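PDB 7EV5: Lactamase_B domain-containing protein from Bacillus lehensis G1, which probably acts as a zinc-dependent hydrolase with dual beta-lactamase and glyoxalase II activity, built on the metallo-beta-lactamase fold with two bound zinc ions. Local coordinates for residues A[49-54]-A[73-78]; A[8-13]-A[189-194]. All coordinates share one frame; numbering follows the deposited sequence.

Contact 1. Residues A[49-54]-A[73-78]; sequences AILLTH and PVYLHT. With ZN (zinc ion), chain B.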
# COMPACT_ATOMS: atom_id res chain seq x y z
N ALA A 49 -3.32 -1.89 13.03
CA ALA A 49 -2.05 -2.16 12.37
C ALA A 49 -1.88 -1.19 11.22
O ALA A 49 -2.86 -0.63 10.71
CB ALA A 49 -2.01 -3.60 11.84
N ILE A 50 -0.63 -0.99 10.82
CA ILE A 50 -0.25 -0.34 9.57
C ILE A 50 0.28 -1.42 8.64
O ILE A 50 1.24 -2.13 8.99
CB ILE A 50 0.83 0.72 9.79
CG1 ILE A 50 0.30 1.84 10.69
CG2 ILE A 50 1.33 1.27 8.45
CD1 ILE A 50 1.39 2.69 11.28
N LEU A 51 -0.34 -1.56 7.47
CA LEU A 51 0.10 -2.50 6.45
C LEU A 51 0.69 -1.68 5.30
O LEU A 51 0.01 -0.80 4.75
CB LEU A 51 -1.06 -3.35 5.94
CG LEU A 51 -1.80 -4.24 6.95
CD1 LEU A 51 -2.74 -5.19 6.23
CD2 LEU A 51 -0.83 -5.00 7.86
N LEU A 52 1.94 -1.95 4.96
CA LEU A 52 2.59 -1.21 3.89
C LEU A 52 2.63 -2.06 2.63
O LEU A 52 3.11 -3.20 2.65
CB LEU A 52 4.02 -0.84 4.30
CG LEU A 52 4.14 0.12 5.48
CD1 LEU A 52 5.60 0.36 5.78
CD2 LEU A 52 3.41 1.45 5.20
N THR A 53 2.13 -1.50 1.53
CA THR A 53 2.30 -2.18 0.26
C THR A 53 3.76 -2.20 -0.15
O THR A 53 4.23 -3.17 -0.76
CB THR A 53 1.46 -1.53 -0.84
OG1 THR A 53 1.92 -0.19 -1.11
CG2 THR A 53 -0.01 -1.50 -0.47
N HIS A 54 4.49 -1.14 0.18
CA HIS A 54 5.92 -1.00 -0.10
C HIS A 54 6.43 0.20 0.68
O HIS A 54 5.65 0.94 1.29
CB HIS A 54 6.25 -0.96 -1.60
CG HIS A 54 5.76 0.25 -2.36
ND1 HIS A 54 4.44 0.63 -2.41
CD2 HIS A 54 6.43 1.10 -3.17
CE1 HIS A 54 4.32 1.68 -3.21
NE2 HIS A 54 5.51 2.00 -3.67
N PRO A 73 1.38 -2.11 15.31
CA PRO A 73 2.48 -2.69 14.53
C PRO A 73 2.49 -2.20 13.09
O PRO A 73 1.46 -1.80 12.54
CB PRO A 73 2.16 -4.19 14.58
CG PRO A 73 0.68 -4.25 14.76
CD PRO A 73 0.37 -3.11 15.69
N VAL A 74 3.68 -2.27 12.50
CA VAL A 74 3.92 -1.96 11.09
C VAL A 74 4.35 -3.24 10.38
O VAL A 74 5.30 -3.90 10.81
CB VAL A 74 5.01 -0.88 10.95
CG1 VAL A 74 5.38 -0.66 9.47
CG2 VAL A 74 4.57 0.41 11.61
N TYR A 75 3.66 -3.57 9.29
CA TYR A 75 3.96 -4.73 8.46
C TYR A 75 4.59 -4.30 7.14
O TYR A 75 4.08 -3.39 6.48
CB TYR A 75 2.69 -5.52 8.14
CG TYR A 75 2.11 -6.31 9.29
CD1 TYR A 75 2.15 -7.70 9.29
CD2 TYR A 75 1.52 -5.67 10.38
CE1 TYR A 75 1.61 -8.43 10.34
CE2 TYR A 75 1.00 -6.39 11.44
CZ TYR A 75 1.04 -7.76 11.40
OH TYR A 75 0.50 -8.45 12.47
N LEU A 76 5.67 -4.97 6.73
CA LEU A 76 6.39 -4.65 5.51
C LEU A 76 7.11 -5.90 5.02
O LEU A 76 7.56 -6.71 5.83
CB LEU A 76 7.42 -3.53 5.78
CG LEU A 76 8.35 -3.12 4.63
CD1 LEU A 76 7.58 -2.50 3.47
CD2 LEU A 76 9.38 -2.13 5.15
N HIS A 77 7.23 -6.05 3.71
CA HIS A 77 7.97 -7.18 3.15
C HIS A 77 9.46 -7.07 3.47
O HIS A 77 10.07 -6.00 3.38
CB HIS A 77 7.78 -7.27 1.64
CG HIS A 77 8.16 -8.60 1.08
ND1 HIS A 77 9.48 -8.96 0.83
CD2 HIS A 77 7.42 -9.70 0.80
CE1 HIS A 77 9.51 -10.20 0.38
NE2 HIS A 77 8.28 -10.67 0.36
N THR A 78 10.05 -8.22 3.84
CA THR A 78 11.45 -8.27 4.24
C THR A 78 12.39 -7.73 3.17
O THR A 78 13.47 -7.21 3.51
CB THR A 78 11.82 -9.70 4.65
OG1 THR A 78 13.05 -9.68 5.39
CG2 THR A 78 11.98 -10.62 3.44
ZN ZN B . 6.15 3.38 -5.07
O HOH W 1 5.50 -4.66 1.80
O HOH W 2 5.67 5.24 -4.84
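Three backbone hydrogen bonds zip Ile50 and Leu52 to Pro73 and Tyr75 in parallel register. Ile50 N gives its proton to Pro73 O at 2.8 Å, almost straight at 176°; Tyr75 N returns one to Ile50 O at 2.8 Å; Leu52 N closes the ladder on Tyr75 O at 3.0 Å, tilted somewhat from that carbonyl plane. Farther along the strands separate and a water bridges Leu52 O and His77 N; Tyr138 OH also bonds Leu52 O.

The apolar contacts fall on two faces of the sheet. On one, Leu51 and Tyr75 lie side by side: Leu51 CD2 comes obliquely against the phenol ring, 3.5 Å from Tyr75 CD2, and the Ala49 methyl meets the far part of the same ring. On the other, Ile50 CD1 rests 3.9 Å from Val74 CG2, while Val74 CG1, anti to its own nitrogen (chi1 174°), reaches Leu52 CD1. Leu76 CD1 touches Leu52 CB at 4.0 Å. Val63 and Val66 of helix 63-70 cover the Ile50, Leu52 and Val74 face; Leu116 packs on Leu51 and Tyr75.

Just past the strand, His54 binds one zinc ion through NE2 at 2.1 Å. Its ND1 donates in the ring plane to Thr53 OG1; the metal and this hydroxyl together fix the ring's rotation, with Asp28 behind the threonine. Strands 46-51 and 74-77, joined through helix 63-70, form a beta-alpha-beta unit of the metallo-beta-lactamase fold, whose first strand leads directly into the metal site.

Contact 2. Residues A[8-13]-A[189-194]; sequences GPIQTN and SGHGPL. With ZN (zinc ion), chain C.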
# COMPACT_ATOMS: atom_id res chain seq x y z
N GLY A 8 -0.14 14.18 1.69
CA GLY A 8 1.16 14.72 1.37
C GLY A 8 1.19 15.43 0.04
O GLY A 8 0.23 15.38 -0.74
N PRO A 9 2.30 16.10 -0.26
CA PRO A 9 2.42 16.76 -1.57
C PRO A 9 2.26 15.80 -2.74
O PRO A 9 1.71 16.20 -3.78
CB PRO A 9 3.81 17.40 -1.53
CG PRO A 9 4.54 16.67 -0.45
CD PRO A 9 3.51 16.30 0.56
N ILE A 10 2.73 14.56 -2.62
CA ILE A 10 2.57 13.60 -3.70
C ILE A 10 1.11 13.15 -3.85
O ILE A 10 0.70 12.70 -4.93
CB ILE A 10 3.52 12.40 -3.49
CG1 ILE A 10 4.95 12.90 -3.24
CG2 ILE A 10 3.47 11.43 -4.68
CD1 ILE A 10 5.58 13.56 -4.44
N GLN A 11 0.32 13.27 -2.78
CA GLN A 11 -1.08 12.87 -2.75
C GLN A 11 -1.26 11.36 -2.88
O GLN A 11 -2.30 10.89 -3.37
CB GLN A 11 -1.94 13.64 -3.77
CG GLN A 11 -2.14 15.11 -3.40
CD GLN A 11 -3.14 15.29 -2.27
OE1 GLN A 11 -4.34 15.22 -2.48
NE2 GLN A 11 -2.63 15.52 -1.06
N THR A 12 -0.26 10.61 -2.44
CA THR A 12 -0.37 9.16 -2.37
C THR A 12 -1.58 8.76 -1.54
O THR A 12 -1.84 9.34 -0.48
CB THR A 12 0.90 8.61 -1.72
OG1 THR A 12 2.03 9.02 -2.51
CG2 THR A 12 0.88 7.08 -1.65
N ASN A 13 -2.30 7.74 -2.01
CA ASN A 13 -3.51 7.28 -1.34
C ASN A 13 -3.13 6.40 -0.16
O ASN A 13 -2.64 5.28 -0.34
CB ASN A 13 -4.37 6.46 -2.29
CG ASN A 13 -4.91 7.28 -3.44
OD1 ASN A 13 -5.38 8.39 -3.24
ND2 ASN A 13 -4.87 6.72 -4.64
N SER A 189 -5.35 1.59 -5.28
CA SER A 189 -3.95 1.75 -5.61
C SER A 189 -3.35 2.98 -4.95
O SER A 189 -4.04 3.78 -4.31
CB SER A 189 -3.78 1.84 -7.13
OG SER A 189 -4.26 3.08 -7.60
N GLY A 190 -2.04 3.12 -5.09
CA GLY A 190 -1.33 4.17 -4.40
C GLY A 190 -1.50 5.55 -5.00
O GLY A 190 -1.19 6.53 -4.32
N HIS A 191 -1.96 5.66 -6.24
CA HIS A 191 -2.02 6.97 -6.89
C HIS A 191 -3.23 7.03 -7.80
O HIS A 191 -3.44 6.12 -8.59
CB HIS A 191 -0.73 7.21 -7.69
CG HIS A 191 0.52 7.17 -6.85
ND1 HIS A 191 1.01 8.28 -6.20
CD2 HIS A 191 1.34 6.15 -6.51
CE1 HIS A 191 2.08 7.95 -5.51
NE2 HIS A 191 2.30 6.66 -5.67
N GLY A 192 -4.02 8.10 -7.69
CA GLY A 192 -5.13 8.31 -8.58
C GLY A 192 -6.42 7.63 -8.14
O GLY A 192 -6.52 7.09 -7.04
N PRO A 193 -7.42 7.64 -9.02
CA PRO A 193 -8.75 7.17 -8.65
C PRO A 193 -8.83 5.66 -8.45
O PRO A 193 -8.03 4.88 -8.97
CB PRO A 193 -9.62 7.58 -9.85
CG PRO A 193 -8.86 8.66 -10.53
CD PRO A 193 -7.41 8.34 -10.32
N LEU A 194 -9.86 5.25 -7.71
CA LEU A 194 -10.21 3.84 -7.62
C LEU A 194 -10.62 3.31 -8.99
O LEU A 194 -11.08 4.05 -9.86
CB LEU A 194 -11.37 3.66 -6.65
CG LEU A 194 -11.13 3.99 -5.18
CD1 LEU A 194 -12.44 3.92 -4.43
CD2 LEU A 194 -10.11 3.03 -4.57
ZN ZN C . 3.71 5.58 -4.69
O HOH W 3 -0.55 10.68 -6.43
O HOH W 4 -3.41 10.15 -5.72
O HOH W 2 5.67 5.24 -4.84
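His191 sets the CE1 corner of its ring against Thr12 and Ile10: Thr12 OG1 approaches obliquely, 3.2 Å from His191 CE1, and Ile10 CG2 lies at the ring edge, 3.8 Å from the same carbon. The Thr12 hydroxyl has its hydrogen-bonding partner in Asp58, a ligand of the same zinc ion as His191, which makes Thr12 a second-shell residue that positions a first-shell ligand. His191 NE2 binds that zinc at 2.0 Å. At the other ring nitrogen, ND1 donates in the ring plane to a water that in turn donates a hydrogen bond to Ile10 O. Metal and water together hold both ends of the imidazole and fix its rotation. A second water bridges Gly192 N to Gln11 O.

Asn13 makes the direct polar bonds between the segments. Its backbone N donates to Gly190 O at 2.8 Å, nearly straight at 171° but from above the carbonyl plane. Its CB is directed at the loop, and chi1 -65° (CG anti to the carbonyl carbon) carries ND2 between two carbonyls: Gly192 O at 2.9 Å, met on a lone pair, and Ser189 O at 3.1 Å, approached from above its plane. Two acceptors thus grip one amide nitrogen and set the flat group's orientation. The type I turn from Gly8 to Gln11 is braced separately, Gln11 N and NE2 reaching Gly8 O from opposite faces of its plane.

Asn13 also touches Gln4 and Pro6 of strand 2-7, and Tyr15 hydrogen-bonds Ser189 O. The contact therefore joins strand 12-18 and the turn before it, in one sheet, to the zinc-bearing loop between strands 186-189 and 195-196, in the other.

Contact 1 is nested in sequence inside the long span closed by contact 2, whose segments 8-13 and 189-194 come from near the two ends of the chain. Their centres are about 17 Å apart, on opposite sides of the chain's centre, and their nearest atoms about 6 Å apart. Strands 12-18, 46-51 and 74-77 belong to the same six-stranded sheet, while 186-189 lies in the second one. Each contact supplies a histidine to a different zinc ion, and one water binds both metals. Asp150 belongs to both metal sites, so distant parts of the chain converge on one dinuclear site at the edge of the two-sheet sandwich, where loops from both sheets meet.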